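Local atomic coordinates of peptidase M16 inactive domain family protein (Pseudomonas fluorescens, PDB entry 3GWB), a protein that belongs to the M16 peptidase family, as an inactive-domain member, and may have metal-dependent hydrolase activity. Residues A[320-334]-A[413-426]. Numbering follows the deposited sequence.
Sequences AEMSEGTLKLVQDVF and MVIVSAGPTVAQKP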
loop_
_atom_site.group_PDB
_atom_site.type_symbol
_atom_site.label_atom_id
_atom_site.label_comp_id
_atom_site.label_asym_id
_atom_site.label_seq_id
_atom_site.Cartn_x
_atom_site.Cartn_y
_atom_site.Cartn_z
ATOM N N ALA A 320 -12.324 22.319 11.522
ATOM C CA ALA A 320 -12.296 22.543 12.964
ATOM C C ALA A 320 -13.469 23.378 13.471
ATOM O O ALA A 320 -14.049 23.081 14.518
ATOM C CB ALA A 320 -10.978 23.207 13.357
ATOM N N GLU A 321 -13.817 24.419 12.726
ATOM C CA GLU A 321 -14.908 25.305 13.109
ATOM C C GLU A 321 -16.288 24.671 12.967
ATOM O O GLU A 321 -17.279 25.234 13.427
ATOM C CB GLU A 321 -14.852 26.594 12.285
ATOM C CG GLU A 321 -14.660 26.362 10.799
ATOM C CD GLU A 321 -14.869 27.621 9.979
ATOM O OE1 GLU A 321 -14.335 28.682 10.369
ATOM O OE2 GLU A 321 -15.563 27.546 8.939
HETATM N N MSE A 322 -16.356 23.503 12.336
HETATM C CA MSE A 322 -17.636 22.822 12.159
HETATM C C MSE A 322 -17.749 21.546 13.000
HETATM O O MSE A 322 -18.806 20.919 13.041
HETATM C CB MSE A 322 -17.839 22.464 10.681
HETATM C CG MSE A 322 -17.839 23.655 9.728
HETATM SE SE MSE A 322 -19.277 24.750 9.907
HETATM C CE MSE A 322 -18.657 25.931 11.046
ATOM N N SER A 323 -16.663 21.181 13.677
ATOM C CA SER A 323 -16.604 19.961 14.483
ATOM C C SER A 323 -17.653 19.851 15.580
ATOM O O SER A 323 -18.267 18.801 15.764
ATOM C CB SER A 323 -15.219 19.821 15.109
ATOM O OG SER A 323 -14.981 20.862 16.040
ATOM N N GLU A 324 -17.838 20.935 16.321
ATOM C CA GLU A 324 -18.802 20.951 17.410
ATOM C C GLU A 324 -20.214 20.617 16.904
ATOM O O GLU A 324 -20.923 19.795 17.493
ATOM C CB GLU A 324 -18.775 22.329 18.079
ATOM C CG GLU A 324 -17.351 22.901 18.239
ATOM C CD GLU A 324 -16.881 23.751 17.041
ATOM O OE1 GLU A 324 -17.205 23.414 15.887
ATOM O OE2 GLU A 324 -16.171 24.755 17.258
ATOM N N GLY A 325 -20.611 21.244 15.802
ATOM C CA GLY A 325 -21.931 20.997 15.254
ATOM C C GLY A 325 -22.045 19.672 14.519
ATOM O O GLY A 325 -23.079 19.009 14.575
ATOM N N THR A 326 -20.979 19.284 13.829
ATOM C CA THR A 326 -20.979 18.038 13.078
ATOM C C THR A 326 -21.099 16.828 14.001
ATOM O O THR A 326 -21.771 15.852 13.666
ATOM C CB THR A 326 -19.702 17.912 12.222
ATOM O OG1 THR A 326 -19.586 19.065 11.377
ATOM C CG2 THR A 326 -19.769 16.671 11.338
ATOM N N LEU A 327 -20.453 16.892 15.159
ATOM C CA LEU A 327 -20.507 15.795 16.119
ATOM C C LEU A 327 -21.930 15.595 16.633
ATOM O O LEU A 327 -22.372 14.464 16.827
ATOM C CB LEU A 327 -19.567 16.064 17.299
ATOM C CG LEU A 327 -19.595 15.023 18.429
ATOM C CD1 LEU A 327 -19.138 13.672 17.907
ATOM C CD2 LEU A 327 -18.698 15.478 19.572
ATOM N N LYS A 328 -22.638 16.698 16.867
ATOM C CA LYS A 328 -24.013 16.636 17.347
ATOM C C LYS A 328 -24.876 16.001 16.272
ATOM O O LYS A 328 -25.731 15.170 16.566
ATOM C CB LYS A 328 -24.553 18.037 17.642
ATOM C CG LYS A 328 -23.741 18.838 18.640
ATOM C CD LYS A 328 -23.806 18.246 20.034
ATOM C CE LYS A 328 -23.043 19.114 21.033
ATOM N NZ LYS A 328 -23.544 20.515 21.053
ATOM N N LEU A 329 -24.650 16.415 15.026
ATOM C CA LEU A 329 -25.401 15.897 13.888
ATOM C C LEU A 329 -25.236 14.387 13.762
ATOM O O LEU A 329 -26.218 13.660 13.654
ATOM C CB LEU A 329 -24.940 16.574 12.586
ATOM C CG LEU A 329 -25.461 16.017 11.253
ATOM C CD1 LEU A 329 -26.973 16.178 11.176
ATOM C CD2 LEU A 329 -24.785 16.736 10.087
ATOM N N VAL A 330 -23.990 13.923 13.775
ATOM C CA VAL A 330 -23.719 12.493 13.657
ATOM C C VAL A 330 -24.435 11.732 14.765
ATOM O O VAL A 330 -25.049 10.693 14.521
ATOM C CB VAL A 330 -22.203 12.202 13.736
ATOM C CG1 VAL A 330 -21.957 10.708 13.858
ATOM C CG2 VAL A 330 -21.517 12.730 12.491
ATOM N N GLN A 331 -24.351 12.248 15.988
ATOM C CA GLN A 331 -25.013 11.602 17.116
ATOM C C GLN A 331 -26.527 11.544 16.902
ATOM O O GLN A 331 -27.151 10.521 17.169
ATOM C CB GLN A 331 -24.700 12.342 18.419
ATOM C CG GLN A 331 -23.258 12.201 18.871
ATOM C CD GLN A 331 -22.981 12.924 20.176
ATOM O OE1 GLN A 331 -23.097 14.148 20.257
ATOM N NE2 GLN A 331 -22.611 12.168 21.207
ATOM N N ASP A 332 -27.110 12.639 16.418
ATOM C CA ASP A 332 -28.550 12.690 16.171
ATOM C C ASP A 332 -28.915 11.706 15.071
ATOM O O ASP A 332 -29.920 11.008 15.169
ATOM C CB ASP A 332 -28.995 14.096 15.747
ATOM C CG ASP A 332 -28.699 15.148 16.798
ATOM O OD1 ASP A 332 -29.014 14.911 17.986
ATOM O OD2 ASP A 332 -28.162 16.219 16.434
ATOM N N VAL A 333 -28.107 11.665 14.017
ATOM C CA VAL A 333 -28.355 10.740 12.920
ATOM C C VAL A 333 -28.290 9.310 13.442
ATOM O O VAL A 333 -29.077 8.452 13.041
ATOM C CB VAL A 333 -27.307 10.904 11.806
ATOM C CG1 VAL A 333 -27.431 9.768 10.807
ATOM C CG2 VAL A 333 -27.496 12.245 11.112
ATOM N N PHE A 334 -27.341 9.054 14.332
ATOM C CA PHE A 334 -27.182 7.725 14.904
ATOM C C PHE A 334 -28.389 7.380 15.774
ATOM O O PHE A 334 -28.949 6.287 15.672
ATOM C CB PHE A 334 -25.914 7.667 15.754
ATOM C CG PHE A 334 -25.681 6.338 16.399
ATOM C CD1 PHE A 334 -25.482 5.206 15.624
ATOM C CD2 PHE A 334 -25.647 6.218 17.785
ATOM C CE1 PHE A 334 -25.252 3.966 16.212
ATOM C CE2 PHE A 334 -25.417 4.981 18.387
ATOM C CZ PHE A 334 -25.219 3.854 17.597
HETATM N N MSE A 413 -21.877 5.478 24.032
HETATM C CA MSE A 413 -20.805 5.960 23.167
HETATM C C MSE A 413 -19.660 6.662 23.877
HETATM O O MSE A 413 -19.860 7.473 24.788
HETATM C CB MSE A 413 -21.364 6.885 22.078
HETATM C CG MSE A 413 -21.944 6.149 20.874
HETATM SE SE MSE A 413 -20.693 5.377 19.806
HETATM C CE MSE A 413 -21.443 5.625 18.194
ATOM N N VAL A 414 -18.453 6.307 23.451
ATOM C CA VAL A 414 -17.223 6.891 23.961
ATOM C C VAL A 414 -16.750 7.740 22.795
ATOM O O VAL A 414 -16.585 7.240 21.677
ATOM C CB VAL A 414 -16.170 5.813 24.262
ATOM C CG1 VAL A 414 -14.872 6.465 24.724
ATOM C CG2 VAL A 414 -16.696 4.864 25.320
ATOM N N ILE A 415 -16.548 9.026 23.041
ATOM C CA ILE A 415 -16.136 9.919 21.977
ATOM C C ILE A 415 -14.760 10.531 22.190
ATOM O O ILE A 415 -14.412 10.957 23.288
ATOM C CB ILE A 415 -17.170 11.028 21.813
ATOM C CG1 ILE A 415 -18.553 10.397 21.637
ATOM C CG2 ILE A 415 -16.818 11.904 20.622
ATOM C CD1 ILE A 415 -19.686 11.380 21.751
ATOM N N VAL A 416 -13.979 10.565 21.118
ATOM C CA VAL A 416 -12.645 11.130 21.172
ATOM C C VAL A 416 -12.384 11.939 19.916
ATOM O O VAL A 416 -12.491 11.427 18.799
ATOM C CB VAL A 416 -11.570 10.028 21.286
ATOM C CG1 VAL A 416 -10.185 10.655 21.309
ATOM C CG2 VAL A 416 -11.805 9.201 22.539
ATOM N N SER A 417 -12.052 13.210 20.105
ATOM C CA SER A 417 -11.756 14.096 18.993
ATOM C C SER A 417 -10.327 14.610 19.116
ATOM O O SER A 417 -9.797 14.743 20.218
ATOM C CB SER A 417 -12.724 15.279 18.984
ATOM O OG SER A 417 -12.656 15.991 20.205
ATOM N N ALA A 418 -9.704 14.881 17.978
ATOM C CA ALA A 418 -8.344 15.399 17.957
ATOM C C ALA A 418 -8.334 16.556 16.978
ATOM O O ALA A 418 -8.630 16.387 15.792
ATOM C CB ALA A 418 -7.363 14.319 17.508
ATOM N N GLY A 419 -8.005 17.735 17.484
ATOM C CA GLY A 419 -7.967 18.917 16.650
ATOM C C GLY A 419 -7.742 20.138 17.516
ATOM O O GLY A 419 -7.507 20.005 18.716
ATOM N N PRO A 420 -7.809 21.344 16.942
ATOM C CA PRO A 420 -7.607 22.584 17.696
ATOM C C PRO A 420 -8.896 23.057 18.352
ATOM O O PRO A 420 -9.992 22.707 17.901
ATOM C CB PRO A 420 -7.154 23.552 16.620
ATOM C CG PRO A 420 -8.037 23.147 15.478
ATOM C CD PRO A 420 -7.948 21.630 15.503
ATOM N N THR A 421 -8.766 23.859 19.404
ATOM C CA THR A 421 -9.935 24.405 20.084
ATOM C C THR A 421 -10.189 25.764 19.453
ATOM O O THR A 421 -9.468 26.719 19.721
ATOM C CB THR A 421 -9.685 24.566 21.594
ATOM O OG1 THR A 421 -9.507 23.270 22.178
ATOM C CG2 THR A 421 -10.869 25.250 22.266
ATOM N N VAL A 422 -11.208 25.840 18.601
ATOM C CA VAL A 422 -11.525 27.082 17.900
ATOM C C VAL A 422 -12.997 27.470 17.964
ATOM O O VAL A 422 -13.860 26.639 18.247
ATOM C CB VAL A 422 -11.126 26.979 16.414
ATOM C CG1 VAL A 422 -9.620 26.834 16.284
ATOM C CG2 VAL A 422 -11.813 25.783 15.778
ATOM N N ALA A 423 -13.273 28.742 17.684
ATOM C CA ALA A 423 -14.636 29.262 17.694
ATOM C C ALA A 423 -15.493 28.544 16.653
ATOM O O ALA A 423 -15.070 28.354 15.511
ATOM C CB ALA A 423 -14.619 30.761 17.419
ATOM N N GLN A 424 -16.699 28.156 17.057
ATOM C CA GLN A 424 -17.638 27.449 16.186
ATOM C C GLN A 424 -18.320 28.421 15.227
ATOM O O GLN A 424 -18.836 29.446 15.653
ATOM C CB GLN A 424 -18.701 26.748 17.035
ATOM C CG GLN A 424 -18.175 26.121 18.325
ATOM C CD GLN A 424 -18.021 27.116 19.468
ATOM O OE1 GLN A 424 -17.533 28.232 19.280
ATOM N NE2 GLN A 424 -18.424 26.703 20.669
ATOM N N LYS A 425 -18.344 28.097 13.937
ATOM C CA LYS A 425 -18.967 28.986 12.956
ATOM C C LYS A 425 -20.383 28.616 12.484
ATOM O O LYS A 425 -20.873 29.175 11.499
ATOM C CB LYS A 425 -18.060 29.136 11.727
ATOM C CG LYS A 425 -18.434 30.324 10.838
ATOM C CD LYS A 425 -18.160 30.064 9.357
ATOM C CE LYS A 425 -16.685 30.167 9.006
ATOM N NZ LYS A 425 -16.450 29.909 7.552
ATOM N N PRO A 426 -21.059 27.671 13.162
ATOM C CA PRO A 426 -22.411 27.351 12.681
ATOM C C PRO A 426 -23.397 28.498 12.880
ATOM O O PRO A 426 -22.945 29.601 13.249
ATOM C CB PRO A 426 -22.785 26.119 13.497
ATOM C CG PRO A 426 -21.462 25.451 13.684
ATOM C CD PRO A 426 -20.578 26.614 14.068
#
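Met413 and Phe334 meet from opposite directions at one end of the contact: the selenomethionine's CE lies over one face of the ring, 4.2 Å from its centroid and 17° off the normal, a CH-pi contact offset toward the rim. Further along, Leu327, with CG anti to the backbone N (chi1 176°), sets CD1 against Ile415 CG2 at 4.0 Å. Helix 323-340 thus packs on one face of the mixed sheet, in which strand 414-419 lies between strands 239-244 and 249-257. Past the strand the chain turns back round the start of the helix. Ala320 CB touches Pro420 CG and Val422 CG2, both at 3.6 Å. Lys425 N donates to Glu321 O (3.1 Å, 166° at the hydrogen), while the two side chains run side by side into a salt bridge, less certain because Glu321 OE2 is crowded in the model. The bent Met322 chain brings CE to Pro426 CD (3.6 Å). Glu324 and Gln424 come too close in the model, making their relative placing doubtful; an alanine here would probably open a gap between helix start and tail. The helix-on-sheet half is therefore apolar, whereas one backbone bond and apolar contacts hold the exposed tail, the salt bridge probably adding to them.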